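Pectate lyase (Bacillus subtilis, PDB 5AMV) cleaves polygalacturonate by calcium-dependent beta-elimination, releasing oligosaccharides with unsaturated galacturonosyl groups at their non-reducing ends. Local coordinates at residues G15-G20 / P373-S378; P81-D86 / R217-H222. One frame throughout, in Å; residues are numbered along the deposited sequence.

Contact 1: residues G15-G20 / P373-S378; sequences GAYSTG and PSLHGS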
loop_
_atom_site.group_PDB
_atom_site.type_symbol
_atom_site.label_atom_id
_atom_site.label_comp_id
_atom_site.label_asym_id
_atom_site.label_seq_id
_atom_site.Cartn_x
_atom_site.Cartn_y
_atom_site.Cartn_z
ATOM N N GLY A 15 5.147 0.079 15.216
ATOM C CA GLY A 15 6.553 -0.070 14.773
ATOM C C GLY A 15 7.567 0.097 15.900
ATOM O O GLY A 15 8.701 -0.393 15.783
ATOM N N ALA A 16 7.181 0.794 16.979
ATOM C CA ALA A 16 8.106 1.026 18.100
ATOM C C ALA A 16 8.131 -0.127 19.124
ATOM O O ALA A 16 8.909 -0.073 20.093
ATOM C CB ALA A 16 7.748 2.329 18.799
ATOM N N TYR A 17 7.318 -1.163 18.904
ATOM C CA TYR A 17 7.288 -2.312 19.821
ATOM C C TYR A 17 8.636 -3.041 19.898
ATOM O O TYR A 17 9.391 -3.082 18.922
ATOM C CB TYR A 17 6.172 -3.300 19.426
ATOM C CG TYR A 17 5.942 -4.354 20.496
ATOM C CD1 TYR A 17 5.179 -4.061 21.628
ATOM C CD2 TYR A 17 6.501 -5.626 20.362
ATOM C CE1 TYR A 17 4.976 -5.032 22.621
ATOM C CE2 TYR A 17 6.303 -6.608 21.330
ATOM C CZ TYR A 17 5.552 -6.292 22.456
ATOM O OH TYR A 17 5.365 -7.286 23.402
ATOM N N SER A 18 8.932 -3.612 21.066
ATOM C CA SER A 18 10.181 -4.370 21.308
ATOM C C SER A 18 11.450 -3.639 20.858
ATOM O O SER A 18 11.766 -2.595 21.405
ATOM C CB SER A 18 10.105 -5.826 20.805
ATOM O OG SER A 18 9.950 -5.938 19.388
ATOM N N THR A 19 12.172 -4.196 19.882
ATOM C CA THR A 19 13.456 -3.636 19.425
ATOM C C THR A 19 13.244 -2.368 18.606
ATOM O O THR A 19 14.215 -1.687 18.260
ATOM C CB THR A 19 14.260 -4.673 18.596
ATOM O OG1 THR A 19 13.424 -5.251 17.588
ATOM C CG2 THR A 19 14.741 -5.815 19.491
ATOM N N GLY A 20 11.979 -2.069 18.288
ATOM C CA GLY A 20 11.604 -0.836 17.589
ATOM C C GLY A 20 12.160 -0.706 16.175
ATOM O O GLY A 20 12.654 -1.684 15.585
ATOM N N PRO A 373 -5.135 0.285 22.187
ATOM C CA PRO A 373 -3.746 0.631 21.868
ATOM C C PRO A 373 -3.051 1.272 23.050
ATOM O O PRO A 373 -3.656 2.106 23.726
ATOM C CB PRO A 373 -3.871 1.683 20.769
ATOM C CG PRO A 373 -5.276 1.668 20.296
ATOM C CD PRO A 373 -6.102 0.784 21.188
ATOM N N SER A 374 -1.790 0.925 23.287
ATOM C CA SER A 374 -1.011 1.672 24.281
ATOM C C SER A 374 0.174 2.461 23.681
ATOM O O SER A 374 0.513 3.560 24.184
ATOM C CB SER A 374 -0.544 0.747 25.406
ATOM O OG SER A 374 0.013 -0.443 24.862
ATOM N N LEU A 375 0.781 1.931 22.617
ATOM C CA LEU A 375 1.916 2.598 21.971
ATOM C C LEU A 375 1.475 3.617 20.938
ATOM O O LEU A 375 1.207 3.256 19.791
ATOM C CB LEU A 375 2.792 1.580 21.228
ATOM C CG LEU A 375 3.903 0.915 21.992
ATOM C CD1 LEU A 375 4.613 -0.046 21.083
ATOM C CD2 LEU A 375 4.843 2.007 22.556
ATOM N N HIS A 376 1.378 4.874 21.316
ATOM C CA HIS A 376 1.030 5.908 20.356
ATOM C C HIS A 376 1.487 7.258 20.844
ATOM O O HIS A 376 1.643 7.469 22.052
ATOM C CB HIS A 376 -0.496 5.936 20.085
ATOM C CG HIS A 376 -1.314 6.270 21.296
ATOM N ND1 HIS A 376 -1.463 7.563 21.755
ATOM C CD2 HIS A 376 -2.006 5.482 22.150
ATOM C CE1 HIS A 376 -2.214 7.558 22.842
ATOM N NE2 HIS A 376 -2.567 6.309 23.096
ATOM N N GLY A 377 1.643 8.185 19.903
ATOM C CA GLY A 377 1.957 9.566 20.226
ATOM C C GLY A 377 0.679 10.330 20.533
ATOM O O GLY A 377 -0.407 9.730 20.713
ATOM N N SER A 378 0.794 11.647 20.559
ATOM C CA SER A 378 -0.347 12.511 20.872
ATOM C C SER A 378 -1.454 12.414 19.829
ATOM O O SER A 378 -1.198 12.474 18.627
ATOM C CB SER A 378 0.123 13.955 21.002
ATOM O OG SER A 378 0.869 14.099 22.189
#
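The Tyr17 ring meets Leu375 at its edge, near the ring plane, where CD1 of Leu375 lies 4.1 Å from CD1 of Tyr17; the ring also stacks with that of Tyr234. The contact joins two surface loops of the parallel beta-helix of polysaccharide lyase family 1, one leading to strand 32-35 and the other running on to helix 382-392. It is small and apolar, burying 107 Å² in all, and no hydrogen bond crosses it. A single leucine branch does the work: CD1 of Leu375 reaches the peptide joining Ala16 to Tyr17, 4.0 Å from Ala16 C, while the two side chains cross at about a right angle. A chi1 of -169° puts CG of Tyr17, and with it the ring, opposite the backbone N, and CD1 of Leu375 meets N, CB and one edge of the ring rather than a face.

Each loop has further bonds apart from this contact. A type II' beta turn runs from Tyr17 to Gly20 and is closed by Gly20 N to Tyr17 O; His193 NE2 also bonds to Tyr17 O. In the other loop, His376 ND1 donates an almost straight bond of 2.6 Å to Gly377 O, in the plane of the imidazole, and the His376 side chain touches Tyr291 of strand 287-296. The nearest approach between the loops is from Leu375 CD1 to Tyr17 N, at 3.6 Å.

Contact 2: residues P81-D86 / R217-H222; sequences PEYDLD and RKYQHH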
loop_
_atom_site.group_PDB
_atom_site.type_symbol
_atom_site.label_atom_id
_atom_site.label_comp_id
_atom_site.label_asym_id
_atom_site.label_seq_id
_atom_site.Cartn_x
_atom_site.Cartn_y
_atom_site.Cartn_z
ATOM N N PRO A 81 7.326 -14.110 -26.360
ATOM C CA PRO A 81 7.014 -14.245 -27.795
ATOM C C PRO A 81 5.672 -14.902 -28.121
ATOM O O PRO A 81 5.081 -14.634 -29.197
ATOM C CB PRO A 81 8.163 -15.138 -28.317
ATOM C CG PRO A 81 9.294 -14.772 -27.424
ATOM C CD PRO A 81 8.713 -14.507 -26.040
ATOM N N GLU A 82 5.215 -15.804 -27.241
ATOM C CA GLU A 82 3.972 -16.520 -27.504
ATOM C C GLU A 82 2.715 -15.850 -26.949
ATOM O O GLU A 82 1.612 -16.282 -27.233
ATOM C CB GLU A 82 4.045 -17.924 -26.933
ATOM C CG GLU A 82 5.020 -18.849 -27.701
ATOM C CD GLU A 82 5.210 -20.169 -26.973
ATOM O OE1 GLU A 82 4.240 -20.985 -26.848
ATOM O OE2 GLU A 82 6.322 -20.380 -26.476
ATOM N N TYR A 83 2.883 -14.824 -26.132
ATOM C CA TYR A 83 1.706 -14.202 -25.529
ATOM C C TYR A 83 1.070 -13.186 -26.468
ATOM O O TYR A 83 1.778 -12.420 -27.128
ATOM C CB TYR A 83 2.109 -13.508 -24.241
ATOM C CG TYR A 83 0.993 -12.672 -23.629
ATOM C CD1 TYR A 83 -0.046 -13.273 -22.896
ATOM C CD2 TYR A 83 1.008 -11.298 -23.770
ATOM C CE1 TYR A 83 -1.051 -12.474 -22.322
ATOM C CE2 TYR A 83 0.044 -10.489 -23.188
ATOM C CZ TYR A 83 -0.979 -11.083 -22.470
ATOM O OH TYR A 83 -1.940 -10.269 -21.884
ATOM N N ASP A 84 -0.270 -13.217 -26.539
ATOM C CA ASP A 84 -1.023 -12.224 -27.283
ATOM C C ASP A 84 -2.338 -12.028 -26.564
ATOM O O ASP A 84 -3.075 -12.997 -26.277
ATOM C CB ASP A 84 -1.269 -12.693 -28.705
ATOM C CG ASP A 84 -2.083 -11.697 -29.519
ATOM O OD1 ASP A 84 -1.487 -10.706 -29.988
ATOM O OD2 ASP A 84 -3.301 -11.937 -29.695
ATOM N N LEU A 85 -2.599 -10.775 -26.196
ATOM C CA LEU A 85 -3.810 -10.462 -25.400
ATOM C C LEU A 85 -5.085 -10.981 -26.093
ATOM O O LEU A 85 -5.935 -11.591 -25.450
ATOM C CB LEU A 85 -3.920 -8.968 -25.066
ATOM C CG LEU A 85 -5.154 -8.524 -24.278
ATOM C CD1 LEU A 85 -5.317 -9.294 -22.918
ATOM C CD2 LEU A 85 -5.187 -6.985 -24.081
ATOM N N ASP A 86 -5.228 -10.750 -27.397
ATOM C CA ASP A 86 -6.410 -11.248 -28.094
ATOM C C ASP A 86 -6.532 -12.767 -27.993
ATOM O O ASP A 86 -7.620 -13.261 -27.704
ATOM C CB ASP A 86 -6.465 -10.726 -29.546
ATOM C CG ASP A 86 -6.920 -9.253 -29.614
ATOM O OD1 ASP A 86 -7.917 -8.904 -28.934
ATOM O OD2 ASP A 86 -6.277 -8.429 -30.306
ATOM N N ARG A 217 -15.185 -6.619 -16.985
ATOM C CA ARG A 217 -14.420 -6.282 -15.782
ATOM C C ARG A 217 -13.223 -5.391 -16.138
ATOM O O ARG A 217 -12.526 -5.633 -17.127
ATOM C CB ARG A 217 -13.940 -7.544 -15.028
ATOM C CG ARG A 217 -15.028 -8.558 -14.547
ATOM C CD ARG A 217 -15.988 -7.994 -13.453
ATOM N NE ARG A 217 -15.360 -7.720 -12.152
ATOM C CZ ARG A 217 -15.938 -7.000 -11.187
ATOM N NH1 ARG A 217 -17.144 -6.475 -11.374
ATOM N NH2 ARG A 217 -15.322 -6.787 -10.031
ATOM N N LYS A 218 -13.000 -4.354 -15.316
ATOM C CA LYS A 218 -11.873 -3.412 -15.463
ATOM C C LYS A 218 -10.596 -4.196 -15.688
ATOM O O LYS A 218 -10.292 -5.063 -14.878
ATOM C CB LYS A 218 -11.699 -2.574 -14.173
ATOM C CG LYS A 218 -10.685 -1.407 -14.288
ATOM C CD LYS A 218 -10.119 -0.953 -12.909
ATOM C CE LYS A 218 -10.793 0.293 -12.284
ATOM N NZ LYS A 218 -10.066 0.878 -11.029
ATOM N N TYR A 219 -9.856 -3.856 -16.728
ATOM C CA TYR A 219 -8.544 -4.463 -16.972
ATOM C C TYR A 219 -7.532 -3.716 -16.080
ATOM O O TYR A 219 -6.891 -2.753 -16.511
ATOM C CB TYR A 219 -8.240 -4.364 -18.431
ATOM C CG TYR A 219 -7.011 -5.128 -18.901
ATOM C CD1 TYR A 219 -6.896 -6.502 -18.667
ATOM C CD2 TYR A 219 -6.048 -4.484 -19.685
ATOM C CE1 TYR A 219 -5.779 -7.218 -19.148
ATOM C CE2 TYR A 219 -4.944 -5.164 -20.170
ATOM C CZ TYR A 219 -4.805 -6.518 -19.898
ATOM O OH TYR A 219 -3.701 -7.152 -20.413
ATOM N N GLN A 220 -7.407 -4.225 -14.856
ATOM C CA GLN A 220 -6.706 -3.519 -13.786
ATOM C C GLN A 220 -5.188 -3.702 -13.844
ATOM O O GLN A 220 -4.698 -4.811 -13.708
ATOM C CB GLN A 220 -7.252 -3.951 -12.432
ATOM C CG GLN A 220 -6.583 -3.267 -11.248
ATOM C CD GLN A 220 -6.733 -1.734 -11.259
ATOM O OE1 GLN A 220 -5.828 -0.993 -11.620
ATOM N NE2 GLN A 220 -7.907 -1.274 -10.867
ATOM N N HIS A 221 -4.467 -2.587 -14.016
ATOM C CA HIS A 221 -2.993 -2.601 -14.092
ATOM C C HIS A 221 -2.306 -2.327 -12.765
ATOM O O HIS A 221 -1.079 -2.480 -12.660
ATOM C CB HIS A 221 -2.507 -1.557 -15.100
ATOM C CG HIS A 221 -2.943 -1.837 -16.499
ATOM N ND1 HIS A 221 -2.331 -2.796 -17.276
ATOM C CD2 HIS A 221 -3.918 -1.285 -17.272
ATOM C CE1 HIS A 221 -2.918 -2.844 -18.462
ATOM N NE2 HIS A 221 -3.892 -1.939 -18.487
ATOM N N HIS A 222 -3.057 -1.820 -11.786
ATOM C CA HIS A 222 -2.477 -1.585 -10.454
ATOM C C HIS A 222 -3.044 -2.499 -9.409
ATOM O O HIS A 222 -4.169 -2.997 -9.551
ATOM C CB HIS A 222 -2.830 -0.155 -10.008
ATOM C CG HIS A 222 -2.305 0.887 -10.929
ATOM N ND1 HIS A 222 -3.125 1.684 -11.692
ATOM C CD2 HIS A 222 -1.037 1.242 -11.241
ATOM C CE1 HIS A 222 -2.386 2.502 -12.422
ATOM N NE2 HIS A 222 -1.119 2.265 -12.154
HETATM O O HOH W 1 -2.986 -9.571 -19.373
HETATM O O HOH W 2 -1.302 -7.556 -21.800
#
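Tyr83 and Tyr219 point their phenol groups at each other from opposite directions, but the hydroxyls stop 3.9 Å apart, OH to OH, and water fills the bridging role. Two water molecules each bond to both hydroxyls: one lies 2.8 Å from Tyr83 OH and 2.7 Å from Tyr219 OH, the other 2.8 Å from each. The second sits at the edge of the Tyr83 ring, in its plane. The two bridges make a closed hydrogen-bonded cycle of four oxygens, two phenolic and two of water, between otherwise buried phenols, giving each hydroxyl two water partners.

The apolar part belongs to Leu85. Its CD1 comes obliquely to the Tyr219 ring, 4.1 Å from CZ, and closer still to the hydroxyl, 3.7 Å from OH; CD2 also approaches that oxygen. With CG turned opposite the backbone N (chi1 178°), Leu85 brings both methyls near OH of Tyr219. Its backbone N, meanwhile, lies 4.0 Å above one face of the Tyr83 ring, toward the rim.

Asp84 occupies the N-cap position of the helix that Leu85 begins. Tyr219 is the centre of an inverse gamma turn just after strand 217-218, and its side chain touches Pro167. The contact thus sets the start of helix 85-92 against the loop following that strand, with helix 105-121 packed on Tyr83 through Gln106, Ala109, Arg110 and Ser113.

Overall arrangement
Contacts 1 and 2 lie on opposite sides of the chain's centre, their own centres 43 Å apart and their nearest atoms about 26 Å apart. In sequence, both segments of contact 2 fall between 15-20 and 373-378, so contact 2 lies within the sequence spanned by contact 1. Contact 1 is a surface meeting of loops with no hydrogen bond across it, remote from the calcium site and the substrate pocket, whereas contact 2 is buried and water-bridged. Arg217, which lies in the glycan pocket but makes no contact with 81-86, has in one of its two conformers a weak hydrogen bond to a bound galacturonic acid; the side chain of Tyr219 is about 12 Å from the sugar. Calcium is held elsewhere, by Asp184, Asp223 and Asp227.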